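Local coordinates for uncharacterized protein (Ruminococcus gnavus, PDB 4QAN), which is of unknown function but adopts a cystatin-like fold, as a divergent member of the NTF2-like superfamily, and is thought to bind metal ions, at residues F102-L105 and S106-P110; Q227-Y230 and A231-G235. All blocks are in the same frame, centred on the assembly; numbering follows the deposited sequence.

Overall arrangement
Each contact is local and spans the C-terminal end of its own helix: contact 1 that of helix 87-108, contact 2 that of helix 221-234. They follow one another along the chain and sit on opposite sides of its centre, with contact centres about 38 Å apart and nearest atoms about 24 Å apart, so neither touches the other. Each helix end packs on a different part of the protein. Residues 102-110 rest against strand 153-164 of the antiparallel sheet, while residues 227-235 lie against helix 254-275 and reach strand 305-314 of the mixed sheet. Both are remote from Ser360, which binds magnesium in a crystal structure of this protein.

Contact 1: residues F102-L105 and S106-P110; sequences FEEL and STEIP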
loop_
_atom_site.group_PDB
_atom_site.type_symbol
_atom_site.label_atom_id
_atom_site.label_comp_id
_atom_site.label_asym_id
_atom_site.label_seq_id
_atom_site.Cartn_x
_atom_site.Cartn_y
_atom_site.Cartn_z
ATOM N N PHE A 102 -12.999 -2.955 1.269
ATOM C CA PHE A 102 -13.791 -4.128 0.954
ATOM C C PHE A 102 -14.303 -4.786 2.239
ATOM O O PHE A 102 -15.487 -5.052 2.372
ATOM C CB PHE A 102 -12.956 -5.107 0.140
ATOM C CG PHE A 102 -13.707 -6.323 -0.303
ATOM C CD1 PHE A 102 -14.481 -6.293 -1.450
ATOM C CD2 PHE A 102 -13.624 -7.510 0.423
ATOM C CE1 PHE A 102 -15.160 -7.422 -1.863
ATOM C CE2 PHE A 102 -14.300 -8.640 0.018
ATOM C CZ PHE A 102 -15.065 -8.597 -1.131
ATOM N N GLU A 103 -13.395 -5.029 3.180
ATOM C CA GLU A 103 -13.764 -5.703 4.437
ATOM C C GLU A 103 -14.773 -4.890 5.244
ATOM O O GLU A 103 -15.767 -5.436 5.738
ATOM C CB GLU A 103 -12.516 -6.011 5.273
ATOM C CG GLU A 103 -11.635 -7.100 4.666
ATOM C CD GLU A 103 -10.312 -7.289 5.406
ATOM O OE1 GLU A 103 -9.935 -6.414 6.200
ATOM O OE2 GLU A 103 -9.633 -8.313 5.192
ATOM N N GLU A 104 -14.532 -3.584 5.350
ATOM C CA GLU A 104 -15.440 -2.695 6.071
ATOM C C GLU A 104 -16.877 -2.748 5.512
ATOM O O GLU A 104 -17.827 -2.976 6.274
ATOM C CB GLU A 104 -14.912 -1.267 6.054
ATOM C CG GLU A 104 -15.758 -0.293 6.850
ATOM C CD GLU A 104 -15.171 1.102 6.912
ATOM O OE1 GLU A 104 -13.980 1.281 6.570
ATOM O OE2 GLU A 104 -15.910 2.022 7.316
ATOM N N LEU A 105 -17.040 -2.555 4.203
ATOM C CA LEU A 105 -18.379 -2.617 3.588
ATOM C C LEU A 105 -19.007 -3.993 3.746
ATOM O O LEU A 105 -20.220 -4.106 3.893
ATOM C CB LEU A 105 -18.342 -2.280 2.094
ATOM C CG LEU A 105 -18.488 -0.822 1.660
ATOM C CD1 LEU A 105 -17.283 0.015 2.082
ATOM C CD2 LEU A 105 -18.672 -0.761 0.151
ATOM N N SER A 106 -18.188 -5.037 3.675
ATOM C CA SER A 106 -18.663 -6.409 3.862
ATOM C C SER A 106 -19.136 -6.631 5.296
ATOM O O SER A 106 -20.001 -7.457 5.533
ATOM C CB SER A 106 -17.569 -7.422 3.514
ATOM O OG SER A 106 -17.346 -7.478 2.110
ATOM N N THR A 107 -18.565 -5.890 6.241
ATOM C CA THR A 107 -18.981 -5.947 7.637
ATOM C C THR A 107 -20.202 -5.065 7.862
ATOM O O THR A 107 -21.179 -5.502 8.450
ATOM C CB THR A 107 -17.843 -5.486 8.574
ATOM O OG1 THR A 107 -16.832 -6.491 8.613
ATOM C CG2 THR A 107 -18.343 -5.240 10.001
ATOM N N GLU A 108 -20.139 -3.824 7.390
ATOM C CA GLU A 108 -21.166 -2.820 7.709
ATOM C C GLU A 108 -22.481 -2.981 6.946
ATOM O O GLU A 108 -23.434 -2.256 7.210
ATOM C CB GLU A 108 -20.613 -1.407 7.490
ATOM C CG GLU A 108 -19.530 -1.025 8.481
ATOM C CD GLU A 108 -20.005 -1.088 9.919
ATOM O OE1 GLU A 108 -21.083 -0.533 10.218
ATOM O OE2 GLU A 108 -19.299 -1.692 10.755
ATOM N N ILE A 109 -22.520 -3.906 5.994
ATOM C CA ILE A 109 -23.746 -4.264 5.297
ATOM C C ILE A 109 -24.022 -5.733 5.581
ATOM O O ILE A 109 -23.394 -6.609 4.980
ATOM C CB ILE A 109 -23.628 -4.070 3.783
ATOM C CG1 ILE A 109 -23.195 -2.640 3.470
ATOM C CG2 ILE A 109 -24.953 -4.400 3.105
ATOM C CD1 ILE A 109 -22.768 -2.428 2.031
ATOM N N PRO A 110 -24.956 -6.007 6.508
ATOM C CA PRO A 110 -25.242 -7.397 6.850
ATOM C C PRO A 110 -25.939 -8.103 5.682
ATOM O O PRO A 110 -26.775 -7.485 4.998
ATOM C CB PRO A 110 -26.171 -7.271 8.064
ATOM C CG PRO A 110 -26.881 -5.971 7.858
ATOM C CD PRO A 110 -25.906 -5.071 7.144
#
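Ser106 folds back over the preceding turn to meet Phe102. Its CB lies 3.4 Å from Phe102 O, and OG, set beside its own backbone N (chi1 -72°), donates to that same oxygen at 3.1 Å. Ser106 N also donates to Phe102 O, so one carbonyl is gripped by two donors from one residue; the hydroxyl comes from above the carbonyl plane, 41° out of it. The same OG sits over one face of the Phe102 ring toward its rim, with CE2 3.9 Å away. A small residue with a hydroxyl suits this place, since it is compact enough to lie over the ring while its hydroxyl bonds to the backbone. Leu38 of helix 27-39 packs on both side chains.

Thr107 repeats the gesture less firmly: its OG1 makes a weak bond to Glu103 O, the carbonyl that takes Thr107 N at 2.9 Å. Glu104 O receives Glu108 N at 2.7 Å. Beyond it the CG atoms of Glu104 and Glu108 approach to 4.2 Å, while their carboxylates stay apart and nearly perpendicular. The acid ends of Glu103 and Glu104 turn to Lys258 and Lys174 in salt bridges, which would offset part of the negative charge gathered along this side of the helix.

On the buried side, Ile109 CD1 reaches back to within 4.4 Å of Leu105 CB, and both residues pack on strand 153-164, through Phe159 for Leu105 and through Tyr155 and Leu157 for Ile109. Ile109 leaves helical geometry, and the arrangement is that of an amphipathic helix C-terminus laid on the antiparallel sheet of a cystatin-like fold.

Contact 2: residues Q227-Y230 and A231-G235; sequences QFIY and AIEKG
Residues 227-230 and 231-235 run on as one helix whose consecutive turns are joined by four i to i+4 bonds: Ala231 N to Gln227 O, Ile232 N to Phe228 O, Glu233 N to Ile229 O and Lys234 N to Tyr230 O. The first three are close to straight, with N-H...O angles of 160-162°, whereas the last, from Lys234, is bent to 140°. Gly235 takes a positive phi of 76°, and with two bonds returning to the last turn, Gly235 N to Ile232 O among the bonds there, the end is a Schellman motif; glycine suits this place because that phi is unfavourable for most other residues.

On the exposed side Lys234 sets CG over one face of the Tyr230 ring, 3.7 Å from the centroid in a CH-pi contact, and bends at chi2 and chi3 carry CD above the CE1-CZ rim and CE near OH. A long flexible chain can thus place one methylene on the aromatic face while its ammonium end projects past the ring. Glu233 OE1 comes within 3.6 Å of Tyr230 CD1, and its carboxylate is turned steeply against the ring.

The buried side is apolar. Ile232 CD1 sits over one face of Phe228, 3.8 Å from CZ, and also lies 4.1 Å from Ile229 CD1. Phe228 and Ile232 both pack on Met270 of helix 254-275, and Ala231, small enough for close approach, meets Ala240 of helix 237-242.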
loop_
_atom_site.group_PDB
_atom_site.type_symbol
_atom_site.label_atom_id
_atom_site.label_comp_id
_atom_site.label_asym_id
_atom_site.label_seq_id
_atom_site.Cartn_x
_atom_site.Cartn_y
_atom_site.Cartn_z
ATOM N N GLN A 227 21.187 -8.404 1.908
ATOM C CA GLN A 227 20.548 -8.508 0.606
ATOM C C GLN A 227 19.316 -7.670 0.509
ATOM O O GLN A 227 18.969 -7.253 -0.579
ATOM C CB GLN A 227 20.215 -9.953 0.231
ATOM C CG GLN A 227 21.396 -10.757 -0.299
ATOM C CD GLN A 227 22.004 -10.131 -1.544
ATOM O OE1 GLN A 227 23.128 -9.647 -1.502
ATOM N NE2 GLN A 227 21.249 -10.126 -2.660
ATOM N N PHE A 228 18.632 -7.474 1.638
ATOM C CA PHE A 228 17.534 -6.513 1.762
ATOM C C PHE A 228 17.993 -5.099 1.382
ATOM O O PHE A 228 17.396 -4.453 0.523
ATOM C CB PHE A 228 17.015 -6.565 3.203
ATOM C CG PHE A 228 16.025 -5.480 3.568
ATOM C CD1 PHE A 228 14.717 -5.527 3.112
ATOM C CD2 PHE A 228 16.385 -4.460 4.437
ATOM C CE1 PHE A 228 13.801 -4.558 3.489
ATOM C CE2 PHE A 228 15.465 -3.492 4.816
ATOM C CZ PHE A 228 14.171 -3.542 4.329
ATOM N N ILE A 229 19.094 -4.646 1.975
ATOM C CA ILE A 229 19.681 -3.354 1.608
ATOM C C ILE A 229 20.182 -3.305 0.157
ATOM O O ILE A 229 20.077 -2.279 -0.497
ATOM C CB ILE A 229 20.782 -2.944 2.619
ATOM C CG1 ILE A 229 20.152 -2.743 4.014
ATOM C CG2 ILE A 229 21.541 -1.705 2.160
ATOM C CD1 ILE A 229 19.017 -1.736 4.085
ATOM N N TYR A 230 20.692 -4.409 -0.363
ATOM C CA TYR A 230 21.120 -4.455 -1.751
ATOM C C TYR A 230 19.919 -4.271 -2.683
ATOM O O TYR A 230 20.009 -3.559 -3.690
ATOM C CB TYR A 230 21.821 -5.781 -2.069
ATOM C CG TYR A 230 22.245 -5.940 -3.531
ATOM C CD1 TYR A 230 23.282 -5.179 -4.059
ATOM C CD2 TYR A 230 21.596 -6.855 -4.381
ATOM C CE1 TYR A 230 23.672 -5.316 -5.387
ATOM C CE2 TYR A 230 21.973 -7.005 -5.714
ATOM C CZ TYR A 230 23.013 -6.241 -6.212
ATOM O OH TYR A 230 23.405 -6.382 -7.518
ATOM N N ALA A 231 18.811 -4.928 -2.361
ATOM C CA ALA A 231 17.559 -4.727 -3.103
ATOM C C ALA A 231 17.126 -3.246 -3.165
ATOM O O ALA A 231 16.733 -2.724 -4.223
ATOM C CB ALA A 231 16.453 -5.570 -2.489
ATOM N N ILE A 232 17.209 -2.577 -2.024
ATOM C CA ILE A 232 16.906 -1.145 -1.927
ATOM C C ILE A 232 17.840 -0.320 -2.820
ATOM O O ILE A 232 17.379 0.536 -3.593
ATOM C CB ILE A 232 16.942 -0.688 -0.447
ATOM C CG1 ILE A 232 15.694 -1.255 0.266
ATOM C CG2 ILE A 232 16.973 0.834 -0.338
ATOM C CD1 ILE A 232 15.658 -1.117 1.775
ATOM N N GLU A 233 19.136 -0.629 -2.764
ATOM C CA GLU A 233 20.143 0.044 -3.589
ATOM C C GLU A 233 19.850 -0.090 -5.076
ATOM O O GLU A 233 20.098 0.853 -5.836
ATOM C CB GLU A 233 21.532 -0.525 -3.305
ATOM C CG GLU A 233 22.046 -0.294 -1.886
ATOM C CD GLU A 233 23.251 -1.146 -1.555
ATOM O OE1 GLU A 233 23.576 -2.043 -2.353
ATOM O OE2 GLU A 233 23.883 -0.923 -0.495
ATOM N N LYS A 234 19.335 -1.255 -5.486
ATOM C CA LYS A 234 19.096 -1.567 -6.898
ATOM C C LYS A 234 17.677 -1.268 -7.381
ATOM O O LYS A 234 17.368 -1.456 -8.563
ATOM C CB LYS A 234 19.390 -3.047 -7.173
ATOM C CG LYS A 234 20.775 -3.511 -6.731
ATOM C CD LYS A 234 21.904 -2.857 -7.497
ATOM C CE LYS A 234 21.963 -3.391 -8.917
ATOM N NZ LYS A 234 23.344 -3.340 -9.431
ATOM N N GLY A 235 16.818 -0.820 -6.476
ATOM C CA GLY A 235 15.439 -0.534 -6.808
ATOM C C GLY A 235 14.583 -1.783 -6.946
ATOM O O GLY A 235 13.565 -1.757 -7.638
#